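PDB 5F7V: Lmo0181 protein from Listeria monocytogenes serovar 1/2a, which binds the cyclic alpha-glucan cycloalternan as the substrate-binding lipoprotein of what is probably an ABC transporter. Local coordinates for residues A[113-117]-A[118-122]. Sequence-based numbering, arbitrary orientation.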
loop_
_atom_site.group_PDB
_atom_site.type_symbol
_atom_site.label_atom_id
_atom_site.label_comp_id
_atom_site.label_asym_id
_atom_site.label_seq_id
_atom_site.Cartn_x
_atom_site.Cartn_y
_atom_site.Cartn_z
ATOM N N ALA A 113 -12.724 4.645 -3.323
ATOM C CA ALA A 113 -12.305 3.642 -2.346
ATOM C C ALA A 113 -12.987 3.807 -1.006
ATOM O O ALA A 113 -13.058 2.834 -0.232
ATOM C CB ALA A 113 -10.794 3.710 -2.159
ATOM N N PHE A 114 -13.509 5.008 -0.741
ATOM C CA PHE A 114 -14.058 5.359 0.558
ATOM C C PHE A 114 -15.551 5.574 0.504
ATOM O O PHE A 114 -16.101 6.272 1.333
ATOM C CB PHE A 114 -13.287 6.524 1.193
ATOM C CG PHE A 114 -11.824 6.194 1.292
ATOM C CD1 PHE A 114 -11.378 5.339 2.273
ATOM C CD2 PHE A 114 -10.916 6.660 0.355
ATOM C CE1 PHE A 114 -10.069 4.931 2.328
ATOM C CE2 PHE A 114 -9.619 6.269 0.405
ATOM C CZ PHE A 114 -9.199 5.386 1.377
ATOM N N LYS A 115 -16.169 4.952 -0.485
ATOM C CA LYS A 115 -17.616 4.933 -0.621
ATOM C C LYS A 115 -18.137 3.560 -0.195
ATOM O O LYS A 115 -17.530 2.537 -0.537
ATOM C CB LYS A 115 -17.978 5.234 -2.075
ATOM C CG LYS A 115 -19.434 5.481 -2.430
ATOM C CD LYS A 115 -19.617 5.948 -3.872
ATOM C CE LYS A 115 -18.388 6.424 -4.647
ATOM N NZ LYS A 115 -17.825 7.808 -4.491
ATOM N N TYR A 116 -19.217 3.570 0.567
ATOM C CA TYR A 116 -19.875 2.371 1.046
ATOM C C TYR A 116 -21.378 2.602 0.936
ATOM O O TYR A 116 -21.885 3.628 1.388
ATOM C CB TYR A 116 -19.492 2.074 2.493
ATOM C CG TYR A 116 -20.301 0.964 3.121
ATOM C CD1 TYR A 116 -20.156 -0.352 2.695
ATOM C CD2 TYR A 116 -21.194 1.232 4.142
ATOM C CE1 TYR A 116 -20.874 -1.385 3.272
ATOM C CE2 TYR A 116 -21.931 0.207 4.721
ATOM C CZ TYR A 116 -21.771 -1.096 4.273
ATOM O OH TYR A 116 -22.492 -2.120 4.868
ATOM N N ASP A 117 -22.066 1.645 0.318
ATOM C CA ASP A 117 -23.521 1.701 0.098
ATOM C C ASP A 117 -23.941 3.048 -0.522
ATOM O O ASP A 117 -24.910 3.669 -0.076
ATOM C CB ASP A 117 -24.276 1.479 1.420
ATOM C CG ASP A 117 -24.330 0.012 1.860
ATOM O OD1 ASP A 117 -23.672 -0.888 1.279
ATOM O OD2 ASP A 117 -25.071 -0.263 2.839
ATOM N N GLY A 118 -23.164 3.509 -1.499
ATOM C CA GLY A 118 -23.467 4.734 -2.232
ATOM C C GLY A 118 -23.184 6.042 -1.508
ATOM O O GLY A 118 -23.569 7.095 -1.998
ATOM N N LYS A 119 -22.534 5.982 -0.344
ATOM C CA LYS A 119 -22.264 7.172 0.471
ATOM C C LYS A 119 -20.759 7.298 0.741
ATOM O O LYS A 119 -20.039 6.307 0.888
ATOM C CB LYS A 119 -23.013 7.079 1.785
ATOM C CG LYS A 119 -24.533 7.127 1.607
ATOM C CD LYS A 119 -25.258 6.784 2.893
ATOM C CE LYS A 119 -25.160 5.311 3.233
ATOM N NZ LYS A 119 -26.012 5.025 4.415
ATOM N N GLN A 120 -20.284 8.538 0.747
ATOM C CA GLN A 120 -18.896 8.821 1.043
ATOM C C GLN A 120 -18.669 8.799 2.553
ATOM O O GLN A 120 -19.282 9.577 3.305
ATOM C CB GLN A 120 -18.557 10.190 0.443
ATOM C CG GLN A 120 -17.077 10.381 0.141
ATOM C CD GLN A 120 -16.530 9.436 -0.919
ATOM O OE1 GLN A 120 -17.246 9.002 -1.818
ATOM N NE2 GLN A 120 -15.254 9.150 -0.812
ATOM N N TYR A 121 -17.813 7.875 2.987
ATOM C CA TYR A 121 -17.490 7.743 4.411
ATOM C C TYR A 121 -16.027 8.070 4.734
ATOM O O TYR A 121 -15.542 7.876 5.869
ATOM C CB TYR A 121 -17.815 6.350 4.942
ATOM C CG TYR A 121 -19.261 6.059 5.216
ATOM C CD1 TYR A 121 -19.870 6.401 6.421
ATOM C CD2 TYR A 121 -20.005 5.416 4.264
ATOM C CE1 TYR A 121 -21.191 6.116 6.686
ATOM C CE2 TYR A 121 -21.334 5.124 4.499
ATOM C CZ TYR A 121 -21.921 5.465 5.706
ATOM O OH TYR A 121 -23.238 5.147 5.957
ATOM N N GLY A 122 -15.302 8.585 3.750
ATOM C CA GLY A 122 -13.926 9.032 4.003
ATOM C C GLY A 122 -13.561 10.013 2.924
ATOM O O GLY A 122 -14.153 9.979 1.860
#
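The rings of Tyr116 and Tyr121 meet on one side of a tight beta hairpin. Tyr121 CE2 lies in the plane of the Tyr116 ring, at its edge, 3.9 Å from Tyr116 CD2. Tyr116 O in turn sits in the plane of the Tyr121 ring, at its edge. One face of the Tyr116 ring carries Asp117 OD1, above the plane and offset toward the rim. The Phe114 ring has Ala113 CB over one face, and Phe79 packs against it edge-to-face. The hairpin joins strand 115-116 to the start of strand 119-135 through a type I' turn, Tyr116 to Lys119. Asp117 and Gly118 both have positive phi, as this turn requires. Tyr116 and Lys119 form the antiparallel hydrogen-bonded pair. Tyr116 N bonds to Lys119 O (2.9 Å), and Lys119 N bonds back to Tyr116 O (3.0 Å). Tyr121 N adds a backbone bond to Phe114 O (2.9 Å, 163° at the hydrogen). Lys115 and Gln120 are the non-hydrogen-bonded pair, on the sheet face away from Tyr116. With CG opposite the backbone N (chi1 -171°), the Lys115 chain starts over the second strand, and its bends at chi3 and chi4 bring NZ back to Gln120. Asp112 also forms a salt bridge with this ammonium. The Gln120 amide is held at both ends: NE2 donates to Tyr111 O and Gly122 O, and OE1 accepts from Lys115 NZ. Tyr116 packs on Phe79, Ala83 and Glu84 of helix 76-85 in this solute-binding fold. The Phe114 side chain is about 7 Å from a bound glucose unit. Lys115 NZ donates its hydrogen bond to Gln120 OE1 at 3.0 Å, in the carbonyl plane.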